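Local coordinates for protein putative thioesterase II (Thermobifida fusca, PDB 3BBJ) that probably hydrolyses acyl-CoA or related thioesters, using a double-hotdog fold, at residues G245-N250 against Q266-G271; S61-H66 against T100-T105; L163-T168 against I205-V210; A234-C239 against D252-R257; G176-S181 against L192-L197. All blocks are in the same frame, centred on the assembly; numbering follows the deposited sequence.

Contact 1. Residues G245-N250 against Q266-G271; sequences GWFDEN and QLARVG
Gly245 O is met by two groups of segment 266-271: Val270 N donates a hydrogen bond to it over 2.8 Å, bent to 141°, and Arg269 CA makes a C-H...O contact to Gly245 O at 3.3 Å. From there the ladder alternates, with Phe247 facing Ala268 and Glu249 facing Gln266 as hydrogen-bonded pairs, Trp246-Arg269 and Asp248-Leu267 as non-hydrogen-bonded ones. This is the antiparallel hairpin of strands 246-254 and 260-269 in the C-terminal hotdog domain. On the Trp246 face, the extended Arg269 chain runs across the indole. Arg269 CB sits 3.6 Å from the centroid of the Trp246 six-membered ring, a CH-pi contact over the face; the guanidinium and indole planes are 19° apart, and Arg269 NE bonds to Asp244 O. Leu267 CD2 touches Trp246 CE3 at 3.6 Å. Asp248 reaches Arg225 of the second subunit in a salt bridge. On the other face, Phe247 CZ rests against Ala268 CB at 3.7 Å. Glu249 and Gln266 lie alongside each other, bridged by a water that donates to Glu249 OE2 (2.7 Å) and accepts from Gln266 NE2 (2.9 Å); Glu249 OE1 takes Ile205 N, and Gln266 OE1 pairs with Thr217 OG1.

Contact 2. Residues S61-H66 against T100-T105; sequences SSYHFH and TILTGT
Strands 57-65 and 99-109 pair antiparallel in the N-terminal hotdog domain, and here Ser62 to His66 run against Ile101 to Thr105, the short strand axes 4.6 Å apart at 160°. Five backbone hydrogen bonds fix the register; the shortest, His66 N to Ile101 O at 2.7 Å, extends the pairing just past the end of strand 57-65. On one face of the pair, Phe65 and Leu102 lie side by side and point the same way, Leu102 CD2 standing 3.6 Å from Phe65 CE2. Leu102 CG is anti to its amide nitrogen (chi1 178°), which swings the branch toward that ring. Beside them Tyr63 CD1 comes within 3.5 Å of Gly104 CA, and a beta carbon on Gly104 would run into Tyr63 CE1. Helix 38-51 covers this face, touching Tyr63 and Phe65 through Met42. With an alanine in place of Phe65, the Leu102 branch is likely to lose its aromatic neighbour and Met42 a packing partner, opening a gap under the helix. Past the strand end, the His66 ring turns back, NE2 3.6 Å from Thr103 CG2. The opposite face carries Ser62 and His64. The chemistry is thus two-sided: hydrocarbon and aromatic groups pack against the helix, while Ser62 OG and His64 NE2 exchange hydrogen bonds with His64 and Ser62 of the second subunit.

Contact 3. Residues L163-T168 against I205-V210; sequences LARERT and IVSLLV
Arg165 reaches from the C-terminal end of helix 157-163 to Ser207 O on the 3-10 segment 205-208, joining two connections of the C-terminal hotdog domain. The carbonyl oxygen lies at the edge of the guanidinium, near its plane, and takes weak hydrogen bonds from both terminal nitrogens: Arg165 NH2 at 3.1 Å and Arg165 NH1 at 3.2 Å from Ser207 O, with N-H...O angles of 134° and 132°. Because both N-H groups belong to one guanidinium, an oxygen placed between them meets each at a bent angle. In the same shell Leu163 CD2 meets Leu208 CD2 at 4.2 Å, the two branches crossing obliquely.

What positions the arginine is partly the helix end. Arg165 leaves the helix with positive phi in a Schellman motif, and its chain, bent at chi2 and chi3, folds back until NE makes a weak bond of 3.3 Å to Leu163 O. Further out, Leu208 leans on Ala162 and on Leu174 of strand 173-180, and Val206 O accepts both Leu209 N and Val210 N. The Ser207 hydroxyl is engaged within its own loop, OG bonding to Pro204 O, and lies 4.1 Å from Arg165 NH2.

Contact 4. Residues A234-C239 against D252-R257; sequences AFRSTC and DLWDAR
Arg236 and Asp252 lie alongside each other, pointing the same way, and close a salt bridge in which Arg236 NH2 stands 2.8 Å from Asp252 OD2. The guanidinium and carboxylate planes are 43° apart and the N-H...O angle is only 118°, so the bond is weak in direction though short. A trans chi1 of 176° and a bend at chi3 bring the Arg236 chain there. That course carries it obliquely past Trp254: Arg236 CB is 3.9 Å from Trp254 CZ3, and Arg236 NH2, near the ring plane, meets the indole edge at CH2, 3.8 Å away. The same edge takes a backbone atom, since Ala234 O lies in the ring plane 3.5 Å from Trp254 CE3.

These groups occupy one face of the antiparallel hairpin of strands 233-243 and 246-254, where Ala234-Trp254 and Arg236-Asp252 are hydrogen-bonded pairs; Trp254 N donates to Ala234 O over 2.8 Å. Phe235 and Leu253 form the intervening non-hydrogen-bonded pair on the other face. There Phe235 CB touches Leu253 CD2 at 3.6 Å while the phenyl leads away, and Leu253 packs on Leu195 and Ala198 of helix 191-198. Given its partly exposed residues and bent angle, the Arg236-Asp252 salt bridge is probably a modest electrostatic tie added to a hairpin already joined by its backbone bonds.

Contact 5. Residues G176-S181 against L192-L197; sequences GYVDLS and LAFLPL
Phe194 projects from helix 191-198 onto strand 173-180, where Val178, Asp179 and Leu180 receive it; this is helix-on-sheet packing of the C-terminal hotdog domain, with the short axes 9.6 Å apart at 116°. Its CB points toward the strand, and CG stands opposite the backbone N across the CA-CB bond (chi1 166°), which sets the ring on the strand side, against Asp179 and Leu180. Along one side of the ring, CD1 and CE1 of Phe194 each stand 3.5 Å from Leu180 CD2, the leucine and the phenyl sliding past each other in opposite directions. Across the ring, Phe194 CE2 approaches Asp179 OD1 at 4.1 Å. The tip, Phe194 CZ, reaches the strand backbone at Asp179 CA, 3.7 Å away, while Val178 CG2 stands at the ring edge, 4.4 Å from that same CZ.

The carboxylate beside the ring is already engaged: Asp179 OD1 accepts Leu180 N at 2.8 Å on its anti side, and OD2 bonds to Ser187 OG. Leu233 of strand 233-243 also packs against Phe194. A serine at Phe194 would probably open a gap between helix and strand, setting the Leu180 branch free to turn and depriving Val178 of its neighbour. One turn along, the helix adds a second, looser touch, with Leu197 CD2 4.3 Å from Leu180 CD2.

How the contacts relate
Contacts 1, 2 and 4 are largely buried strand pairings tied by backbone hydrogen bonds; contact 5, its centre about 7 Å from the centre of the chain, has none across it and rests on hydrocarbon packing among wholly buried residues. Contact 3, its centre about 21 Å out, is only partly buried and combines weak arginine bonds with one leucine pair. Contacts 1 and 4 share strand 246-254 and touch through Asn250 N and Thr238 O, while contact 5 joins contact 4 through Phe235 N and Gly176 O. Ile205 of contact 3 packs on Cys239 of contact 4. Contact 2, in the other hotdog domain, touches none of them, yet both it and contact 1 place polar side chains against the second subunit.

Contact 1. Residues G245-N250 against Q266-G271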
# COMPACT_ATOMS: atom_id res chain seq x y z
N GLY A 245 -2.46 19.00 -1.99
CA GLY A 245 -3.13 18.62 -0.74
C GLY A 245 -2.91 17.19 -0.29
O GLY A 245 -3.26 16.82 0.83
N TRP A 246 -2.32 16.39 -1.16
CA TRP A 246 -2.08 14.98 -0.92
C TRP A 246 -0.71 14.76 -0.29
O TRP A 246 0.25 15.44 -0.63
CB TRP A 246 -2.17 14.19 -2.23
CG TRP A 246 -3.56 14.16 -2.79
CD1 TRP A 246 -4.08 15.00 -3.72
CD2 TRP A 246 -4.60 13.23 -2.47
NE1 TRP A 246 -5.39 14.67 -3.98
CE2 TRP A 246 -5.73 13.58 -3.22
CE3 TRP A 246 -4.69 12.13 -1.60
CZ2 TRP A 246 -6.92 12.87 -3.15
CZ3 TRP A 246 -5.88 11.44 -1.52
CH2 TRP A 246 -6.97 11.80 -2.29
N PHE A 247 -0.63 13.82 0.64
CA PHE A 247 0.67 13.41 1.20
C PHE A 247 0.70 11.91 1.44
O PHE A 247 -0.34 11.26 1.63
CB PHE A 247 1.00 14.17 2.49
CG PHE A 247 0.07 13.90 3.63
CD1 PHE A 247 -1.13 14.59 3.75
CD2 PHE A 247 0.39 12.96 4.61
CE1 PHE A 247 -2.00 14.34 4.78
CE2 PHE A 247 -0.48 12.71 5.67
CZ PHE A 247 -1.67 13.39 5.75
N ASP A 248 1.91 11.37 1.41
CA ASP A 248 2.16 9.97 1.76
C ASP A 248 2.81 9.90 3.15
O ASP A 248 3.73 10.67 3.46
CB ASP A 248 3.05 9.28 0.72
CG ASP A 248 4.43 9.93 0.60
OD1 ASP A 248 4.49 11.10 0.17
OD2 ASP A 248 5.44 9.27 0.90
N GLU A 249 2.31 8.99 4.00
CA GLU A 249 2.92 8.74 5.32
C GLU A 249 3.36 7.28 5.36
O GLU A 249 2.56 6.37 5.32
CB GLU A 249 1.92 9.03 6.44
CG GLU A 249 2.41 8.80 7.86
CD GLU A 249 1.36 9.21 8.92
OE1 GLU A 249 0.88 10.37 8.89
OE2 GLU A 249 1.03 8.37 9.80
N ASN A 250 4.65 7.08 5.47
CA ASN A 250 5.24 5.76 5.42
C ASN A 250 5.73 5.39 6.80
O ASN A 250 6.66 6.02 7.29
CB ASN A 250 6.40 5.79 4.43
CG ASN A 250 6.02 6.49 3.15
OD1 ASN A 250 5.06 6.11 2.53
ND2 ASN A 250 6.75 7.55 2.78
N GLN A 266 0.19 5.06 4.09
CA GLN A 266 -1.17 5.62 3.87
C GLN A 266 -1.09 6.86 2.97
O GLN A 266 -0.02 7.51 2.88
CB GLN A 266 -1.97 5.93 5.16
CG GLN A 266 -1.43 7.01 6.07
CD GLN A 266 -2.46 7.49 7.10
OE1 GLN A 266 -3.36 8.28 6.78
NE2 GLN A 266 -2.32 7.05 8.35
N LEU A 267 -2.20 7.14 2.28
CA LEU A 267 -2.37 8.34 1.47
C LEU A 267 -3.58 9.12 1.99
O LEU A 267 -4.66 8.57 2.21
CB LEU A 267 -2.60 8.01 -0.02
CG LEU A 267 -2.42 9.18 -0.99
CD1 LEU A 267 -0.91 9.51 -1.16
CD2 LEU A 267 -3.08 8.94 -2.34
N ALA A 268 -3.40 10.42 2.18
CA ALA A 268 -4.48 11.27 2.70
C ALA A 268 -4.41 12.65 2.07
O ALA A 268 -3.34 13.11 1.65
CB ALA A 268 -4.42 11.36 4.21
N ARG A 269 -5.58 13.31 1.98
CA ARG A 269 -5.64 14.67 1.50
C ARG A 269 -6.12 15.64 2.56
O ARG A 269 -7.25 15.55 3.08
CB ARG A 269 -6.52 14.83 0.28
CG ARG A 269 -6.18 16.16 -0.42
CD ARG A 269 -7.15 16.52 -1.50
NE ARG A 269 -6.61 17.64 -2.27
CZ ARG A 269 -7.33 18.55 -2.92
NH1 ARG A 269 -8.66 18.54 -2.88
NH2 ARG A 269 -6.71 19.52 -3.59
N VAL A 270 -5.22 16.58 2.86
CA VAL A 270 -5.49 17.75 3.70
C VAL A 270 -6.79 18.50 3.34
O VAL A 270 -7.24 18.51 2.19
CB VAL A 270 -4.28 18.71 3.58
CG1 VAL A 270 -4.69 20.11 3.19
CG2 VAL A 270 -3.46 18.66 4.85
N GLY A 271 -7.42 19.10 4.35
CA GLY A 271 -8.62 19.92 4.13
C GLY A 271 -9.91 19.19 3.78
O GLY A 271 -10.82 19.78 3.20
O HOH W 1 0.24 5.88 9.10

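Contact 2. Residues S61-H66 against T100-T105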
# COMPACT_ATOMS: atom_id res chain seq x y z
N SER A 61 -2.93 -6.06 4.40
CA SER A 61 -4.22 -5.47 4.69
C SER A 61 -4.32 -4.10 4.01
O SER A 61 -3.52 -3.22 4.28
CB SER A 61 -4.38 -5.34 6.20
OG SER A 61 -4.10 -6.57 6.87
N SER A 62 -5.32 -3.95 3.14
CA SER A 62 -5.63 -2.68 2.46
C SER A 62 -6.99 -2.18 2.89
O SER A 62 -8.01 -2.89 2.76
CB SER A 62 -5.64 -2.86 0.95
OG SER A 62 -6.24 -4.08 0.60
N TYR A 63 -7.01 -0.93 3.35
CA TYR A 63 -8.21 -0.33 3.87
C TYR A 63 -8.53 0.97 3.14
O TYR A 63 -7.66 1.83 2.93
CB TYR A 63 -8.03 -0.02 5.35
CG TYR A 63 -7.78 -1.20 6.27
CD1 TYR A 63 -8.85 -1.89 6.84
CD2 TYR A 63 -6.49 -1.58 6.65
CE1 TYR A 63 -8.66 -2.94 7.68
CE2 TYR A 63 -6.28 -2.64 7.52
CZ TYR A 63 -7.38 -3.33 8.02
OH TYR A 63 -7.24 -4.39 8.89
N HIS A 64 -9.81 1.12 2.78
CA HIS A 64 -10.32 2.35 2.17
C HIS A 64 -11.33 2.98 3.11
O HIS A 64 -12.27 2.32 3.52
CB HIS A 64 -10.93 2.05 0.81
CG HIS A 64 -9.89 1.81 -0.25
ND1 HIS A 64 -9.56 2.76 -1.18
CD2 HIS A 64 -9.07 0.76 -0.46
CE1 HIS A 64 -8.61 2.27 -1.97
NE2 HIS A 64 -8.29 1.07 -1.54
N PHE A 65 -11.10 4.25 3.47
CA PHE A 65 -11.90 4.98 4.47
C PHE A 65 -12.90 5.84 3.77
O PHE A 65 -12.53 6.69 2.98
CB PHE A 65 -11.00 5.86 5.35
CG PHE A 65 -10.07 5.09 6.21
CD1 PHE A 65 -8.89 4.60 5.70
CD2 PHE A 65 -10.39 4.81 7.54
CE1 PHE A 65 -8.03 3.82 6.51
CE2 PHE A 65 -9.53 4.06 8.35
CZ PHE A 65 -8.36 3.56 7.83
N HIS A 66 -14.18 5.65 4.07
CA HIS A 66 -15.24 6.37 3.38
C HIS A 66 -15.76 7.55 4.18
O HIS A 66 -15.94 8.65 3.61
CB HIS A 66 -16.39 5.42 3.05
CG HIS A 66 -15.97 4.21 2.30
ND1 HIS A 66 -15.21 4.28 1.15
CD2 HIS A 66 -16.19 2.89 2.52
CE1 HIS A 66 -14.99 3.06 0.69
NE2 HIS A 66 -15.57 2.20 1.51
N THR A 100 -21.66 3.04 5.44
CA THR A 100 -20.36 2.38 5.43
C THR A 100 -19.27 3.36 5.88
O THR A 100 -19.19 4.48 5.41
CB THR A 100 -19.99 1.73 4.07
OG1 THR A 100 -20.08 2.70 3.02
CG2 THR A 100 -20.92 0.56 3.75
N ILE A 101 -18.44 2.92 6.81
CA ILE A 101 -17.38 3.74 7.37
C ILE A 101 -16.06 3.48 6.62
O ILE A 101 -15.41 4.40 6.10
CB ILE A 101 -17.21 3.39 8.87
CG1 ILE A 101 -18.55 3.56 9.62
CG2 ILE A 101 -16.07 4.20 9.52
CD1 ILE A 101 -19.17 4.97 9.57
N LEU A 102 -15.72 2.20 6.54
CA LEU A 102 -14.42 1.72 6.15
C LEU A 102 -14.53 0.30 5.63
O LEU A 102 -15.31 -0.49 6.15
CB LEU A 102 -13.56 1.69 7.42
CG LEU A 102 -12.12 1.17 7.35
CD1 LEU A 102 -11.31 2.08 6.43
CD2 LEU A 102 -11.55 1.14 8.74
N THR A 103 -13.75 -0.01 4.59
CA THR A 103 -13.64 -1.39 4.11
C THR A 103 -12.17 -1.81 4.03
O THR A 103 -11.31 -1.02 3.65
CB THR A 103 -14.31 -1.62 2.76
OG1 THR A 103 -14.25 -3.02 2.44
CG2 THR A 103 -13.63 -0.84 1.66
N GLY A 104 -11.91 -3.05 4.43
CA GLY A 104 -10.59 -3.65 4.36
C GLY A 104 -10.62 -4.98 3.62
O GLY A 104 -11.65 -5.66 3.61
N THR A 105 -9.53 -5.30 2.92
CA THR A 105 -9.36 -6.63 2.34
C THR A 105 -8.03 -7.09 2.90
O THR A 105 -7.07 -6.34 2.93
CB THR A 105 -9.42 -6.61 0.81
OG1 THR A 105 -10.64 -5.98 0.42
CG2 THR A 105 -9.38 -8.05 0.24

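Contact 3. Residues L163-T168 against I205-V210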
# COMPACT_ATOMS: atom_id res chain seq x y z
N LEU A 163 8.72 18.23 16.29
CA LEU A 163 7.32 18.41 16.66
C LEU A 163 7.11 19.68 17.49
O LEU A 163 6.10 20.37 17.32
CB LEU A 163 6.81 17.19 17.44
CG LEU A 163 6.68 15.92 16.61
CD1 LEU A 163 6.51 14.70 17.49
CD2 LEU A 163 5.52 16.08 15.65
N ALA A 164 8.07 19.98 18.38
CA ALA A 164 8.03 21.18 19.22
C ALA A 164 8.53 22.44 18.51
O ALA A 164 8.64 23.48 19.14
CB ALA A 164 8.82 20.96 20.51
N ARG A 165 8.86 22.34 17.22
CA ARG A 165 9.30 23.48 16.41
C ARG A 165 10.59 24.18 16.89
O ARG A 165 10.89 25.29 16.43
CB ARG A 165 8.17 24.51 16.30
CG ARG A 165 6.80 23.94 15.99
CD ARG A 165 6.69 23.36 14.58
NE ARG A 165 5.84 22.16 14.57
CZ ARG A 165 5.58 21.41 13.51
NH1 ARG A 165 6.09 21.72 12.32
NH2 ARG A 165 4.79 20.34 13.63
N GLU A 166 11.36 23.54 17.77
CA GLU A 166 12.60 24.12 18.32
C GLU A 166 13.85 23.76 17.48
O GLU A 166 14.98 23.78 18.00
CB GLU A 166 12.79 23.70 19.80
CG GLU A 166 13.13 22.23 19.99
CD GLU A 166 13.08 21.73 21.43
OE1 GLU A 166 12.32 22.29 22.28
OE2 GLU A 166 13.80 20.74 21.71
N ARG A 167 13.64 23.44 16.20
CA ARG A 167 14.72 23.06 15.27
C ARG A 167 14.21 23.11 13.83
O ARG A 167 13.01 23.01 13.59
CB ARG A 167 15.23 21.66 15.59
N THR A 168 15.14 23.26 12.88
CA THR A 168 14.81 23.30 11.44
C THR A 168 14.36 21.93 10.88
O THR A 168 15.00 20.91 11.15
CB THR A 168 16.02 23.81 10.61
N ILE A 205 2.55 12.86 9.72
CA ILE A 205 3.84 13.36 9.23
C ILE A 205 3.72 14.73 8.50
O ILE A 205 4.67 15.53 8.47
CB ILE A 205 4.51 12.29 8.32
CG1 ILE A 205 6.01 12.59 8.14
CG2 ILE A 205 3.77 12.16 6.99
CD1 ILE A 205 6.79 12.54 9.42
N VAL A 206 2.54 15.00 7.98
CA VAL A 206 2.31 16.23 7.26
C VAL A 206 2.43 17.47 8.14
O VAL A 206 2.70 18.56 7.64
CB VAL A 206 0.91 16.23 6.56
CG1 VAL A 206 -0.26 16.20 7.59
CG2 VAL A 206 0.79 17.41 5.63
N SER A 207 2.23 17.30 9.44
CA SER A 207 2.31 18.40 10.38
C SER A 207 3.69 19.03 10.35
O SER A 207 3.82 20.20 10.65
CB SER A 207 1.96 17.91 11.78
OG SER A 207 2.90 16.96 12.24
N LEU A 208 4.72 18.26 9.96
CA LEU A 208 6.09 18.76 9.87
C LEU A 208 6.39 19.59 8.63
O LEU A 208 7.47 20.15 8.53
CB LEU A 208 7.07 17.58 9.85
CG LEU A 208 7.13 16.74 11.12
CD1 LEU A 208 8.12 15.62 10.89
CD2 LEU A 208 7.51 17.60 12.32
N LEU A 209 5.44 19.68 7.70
CA LEU A 209 5.67 20.25 6.36
C LEU A 209 4.73 21.38 5.93
O LEU A 209 5.18 22.38 5.36
CB LEU A 209 5.55 19.12 5.33
CG LEU A 209 6.40 17.87 5.62
CD1 LEU A 209 5.92 16.66 4.85
CD2 LEU A 209 7.89 18.15 5.35
N VAL A 210 3.42 21.20 6.10
CA VAL A 210 2.45 22.27 5.84
C VAL A 210 1.68 22.49 7.15
O VAL A 210 1.88 21.74 8.12
CB VAL A 210 1.51 21.99 4.63
CG1 VAL A 210 2.35 21.67 3.38
CG2 VAL A 210 0.53 20.84 4.91

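Contact 4. Residues A234-C239 against D252-R257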
# COMPACT_ATOMS: atom_id res chain seq x y z
N ALA A 234 9.75 -0.04 17.89
CA ALA A 234 10.51 1.07 17.32
C ALA A 234 9.81 1.47 16.02
O ALA A 234 9.42 0.59 15.24
CB ALA A 234 11.95 0.65 17.03
N PHE A 235 9.66 2.78 15.77
CA PHE A 235 8.98 3.28 14.59
C PHE A 235 9.80 4.31 13.85
O PHE A 235 10.69 4.93 14.41
CB PHE A 235 7.62 3.90 14.94
CG PHE A 235 7.71 5.24 15.68
CD1 PHE A 235 7.85 6.44 14.99
CD2 PHE A 235 7.62 5.29 17.07
CE1 PHE A 235 7.94 7.66 15.67
CE2 PHE A 235 7.69 6.51 17.74
CZ PHE A 235 7.86 7.68 17.04
N ARG A 236 9.50 4.46 12.56
CA ARG A 236 10.04 5.53 11.75
C ARG A 236 8.96 5.92 10.79
O ARG A 236 8.35 5.04 10.14
CB ARG A 236 11.29 5.11 10.98
CG ARG A 236 11.79 6.22 10.05
CD ARG A 236 12.77 5.76 8.97
NE ARG A 236 12.41 4.45 8.42
CZ ARG A 236 12.90 3.93 7.30
NH1 ARG A 236 13.75 4.62 6.54
NH2 ARG A 236 12.50 2.72 6.92
N SER A 237 8.73 7.23 10.69
CA SER A 237 7.69 7.80 9.82
C SER A 237 8.30 8.80 8.85
O SER A 237 9.02 9.67 9.26
CB SER A 237 6.61 8.49 10.63
OG SER A 237 5.62 8.95 9.73
N THR A 238 7.99 8.67 7.57
CA THR A 238 8.55 9.54 6.56
C THR A 238 7.51 9.89 5.52
O THR A 238 6.42 9.33 5.50
CB THR A 238 9.78 8.89 5.88
OG1 THR A 238 9.38 7.79 5.07
CG2 THR A 238 10.76 8.41 6.91
N CYS A 239 7.87 10.84 4.66
CA CYS A 239 7.00 11.36 3.63
C CYS A 239 7.87 11.81 2.48
O CYS A 239 8.87 12.50 2.69
CB CYS A 239 6.19 12.54 4.17
SG CYS A 239 5.30 13.47 2.91
N ASP A 252 7.25 2.36 9.31
CA ASP A 252 7.83 1.03 9.49
C ASP A 252 7.96 0.79 10.99
O ASP A 252 8.21 1.73 11.76
CB ASP A 252 9.18 0.92 8.78
CG ASP A 252 9.05 1.12 7.27
OD1 ASP A 252 8.21 0.45 6.65
OD2 ASP A 252 9.77 1.98 6.71
N LEU A 253 7.71 -0.45 11.40
CA LEU A 253 7.83 -0.84 12.79
C LEU A 253 8.78 -2.02 12.94
O LEU A 253 8.72 -2.99 12.17
CB LEU A 253 6.45 -1.22 13.35
CG LEU A 253 5.31 -0.21 13.30
CD1 LEU A 253 3.97 -0.83 13.82
CD2 LEU A 253 5.66 1.03 14.09
N TRP A 254 9.66 -1.93 13.94
CA TRP A 254 10.59 -3.00 14.31
C TRP A 254 10.32 -3.40 15.75
O TRP A 254 9.80 -2.61 16.55
CB TRP A 254 12.04 -2.53 14.23
CG TRP A 254 12.53 -2.17 12.87
CD1 TRP A 254 13.34 -2.93 12.06
CD2 TRP A 254 12.28 -0.96 12.17
NE1 TRP A 254 13.59 -2.25 10.89
CE2 TRP A 254 12.95 -1.04 10.93
CE3 TRP A 254 11.54 0.19 12.46
CZ2 TRP A 254 12.90 -0.01 9.98
CZ3 TRP A 254 11.50 1.21 11.53
CH2 TRP A 254 12.17 1.10 10.30
N ASP A 255 10.71 -4.63 16.09
CA ASP A 255 10.53 -5.12 17.45
C ASP A 255 11.77 -4.86 18.30
O ASP A 255 12.78 -4.33 17.82
CB ASP A 255 10.15 -6.62 17.44
CG ASP A 255 11.33 -7.55 17.09
OD1 ASP A 255 12.44 -7.10 16.70
OD2 ASP A 255 11.11 -8.77 17.20
N ALA A 256 11.68 -5.26 19.57
CA ALA A 256 12.78 -5.18 20.54
C ALA A 256 14.10 -5.72 19.98
O ALA A 256 15.17 -5.21 20.31
CB ALA A 256 12.42 -5.93 21.84
N ARG A 257 14.02 -6.75 19.14
CA ARG A 257 15.20 -7.41 18.59
C ARG A 257 15.72 -6.78 17.32
O ARG A 257 16.71 -7.25 16.77
CB ARG A 257 14.88 -8.88 18.31
CG ARG A 257 14.41 -9.63 19.54
CD ARG A 257 13.47 -10.76 19.20
NE ARG A 257 14.13 -11.77 18.37
CZ ARG A 257 13.55 -12.90 17.97
NH1 ARG A 257 12.29 -13.18 18.32
NH2 ARG A 257 14.25 -13.74 17.21

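Contact 5. Residues G176-S181 against L192-L197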
# COMPACT_ATOMS: atom_id res chain seq x y z
N GLY A 176 11.26 6.71 17.06
CA GLY A 176 11.17 6.51 18.47
C GLY A 176 10.50 5.19 18.75
O GLY A 176 10.65 4.25 17.97
N TYR A 177 9.78 5.13 19.86
CA TYR A 177 9.12 3.92 20.31
C TYR A 177 7.64 4.18 20.57
O TYR A 177 7.26 5.27 21.00
CB TYR A 177 9.83 3.38 21.56
CG TYR A 177 11.30 3.14 21.30
CD1 TYR A 177 12.19 4.20 21.26
CD2 TYR A 177 11.78 1.86 21.03
CE1 TYR A 177 13.53 4.01 20.99
CE2 TYR A 177 13.13 1.65 20.75
CZ TYR A 177 14.00 2.73 20.74
OH TYR A 177 15.33 2.55 20.47
N VAL A 178 6.82 3.17 20.30
CA VAL A 178 5.38 3.26 20.52
C VAL A 178 4.85 1.98 21.10
O VAL A 178 5.36 0.89 20.80
CB VAL A 178 4.63 3.53 19.22
CG1 VAL A 178 4.90 2.41 18.12
CG2 VAL A 178 3.15 3.71 19.51
N ASP A 179 3.83 2.11 21.94
CA ASP A 179 3.15 0.98 22.57
C ASP A 179 1.84 1.48 23.13
O ASP A 179 1.61 2.70 23.19
CB ASP A 179 4.03 0.41 23.70
CG ASP A 179 3.75 -1.08 24.00
OD1 ASP A 179 2.70 -1.62 23.58
OD2 ASP A 179 4.63 -1.71 24.64
N LEU A 180 0.97 0.57 23.53
CA LEU A 180 -0.23 0.92 24.30
C LEU A 180 0.20 1.62 25.60
O LEU A 180 1.26 1.35 26.15
CB LEU A 180 -1.05 -0.33 24.63
CG LEU A 180 -1.66 -1.09 23.44
CD1 LEU A 180 -2.30 -2.39 23.90
CD2 LEU A 180 -2.68 -0.19 22.75
N SER A 181 -0.64 2.53 26.10
CA SER A 181 -0.26 3.32 27.26
C SER A 181 -0.20 2.52 28.59
O SER A 181 -0.94 1.54 28.81
CB SER A 181 -1.23 4.51 27.41
OG SER A 181 -2.52 4.10 27.87
N LEU A 192 0.38 -8.57 17.67
CA LEU A 192 -0.16 -8.67 16.32
C LEU A 192 -1.48 -7.98 16.20
O LEU A 192 -1.80 -7.40 15.16
CB LEU A 192 -0.30 -10.13 15.91
CG LEU A 192 1.04 -10.84 15.75
CD1 LEU A 192 0.84 -12.37 15.86
CD2 LEU A 192 1.67 -10.43 14.42
N ALA A 193 -2.25 -8.04 17.29
CA ALA A 193 -3.56 -7.39 17.35
C ALA A 193 -3.40 -5.87 17.34
O ALA A 193 -4.25 -5.16 16.85
CB ALA A 193 -4.30 -7.84 18.63
N PHE A 194 -2.27 -5.40 17.87
CA PHE A 194 -1.99 -3.97 18.07
C PHE A 194 -1.32 -3.30 16.87
O PHE A 194 -1.37 -2.08 16.73
CB PHE A 194 -1.11 -3.82 19.33
CG PHE A 194 -0.46 -2.47 19.50
CD1 PHE A 194 -1.21 -1.34 19.76
CD2 PHE A 194 0.93 -2.35 19.50
CE1 PHE A 194 -0.60 -0.09 19.95
CE2 PHE A 194 1.56 -1.11 19.69
CZ PHE A 194 0.79 0.02 19.92
N LEU A 195 -0.69 -4.09 16.00
CA LEU A 195 -0.00 -3.53 14.82
C LEU A 195 -0.90 -2.60 13.98
O LEU A 195 -0.48 -1.50 13.63
CB LEU A 195 0.64 -4.64 13.97
CG LEU A 195 1.86 -5.34 14.61
CD1 LEU A 195 2.44 -6.40 13.71
CD2 LEU A 195 2.94 -4.33 14.98
N PRO A 196 -2.13 -3.03 13.67
CA PRO A 196 -3.01 -2.14 12.87
C PRO A 196 -3.30 -0.78 13.51
O PRO A 196 -3.48 0.22 12.78
CB PRO A 196 -4.29 -2.96 12.68
CG PRO A 196 -4.21 -4.12 13.66
CD PRO A 196 -2.76 -4.32 14.00
N LEU A 197 -3.32 -0.72 14.84
CA LEU A 197 -3.43 0.57 15.53
C LEU A 197 -2.10 1.30 15.52
O LEU A 197 -2.03 2.51 15.25
CB LEU A 197 -3.92 0.41 16.98
CG LEU A 197 -3.94 1.69 17.86
CD1 LEU A 197 -4.74 2.79 17.22
CD2 LEU A 197 -4.51 1.41 19.23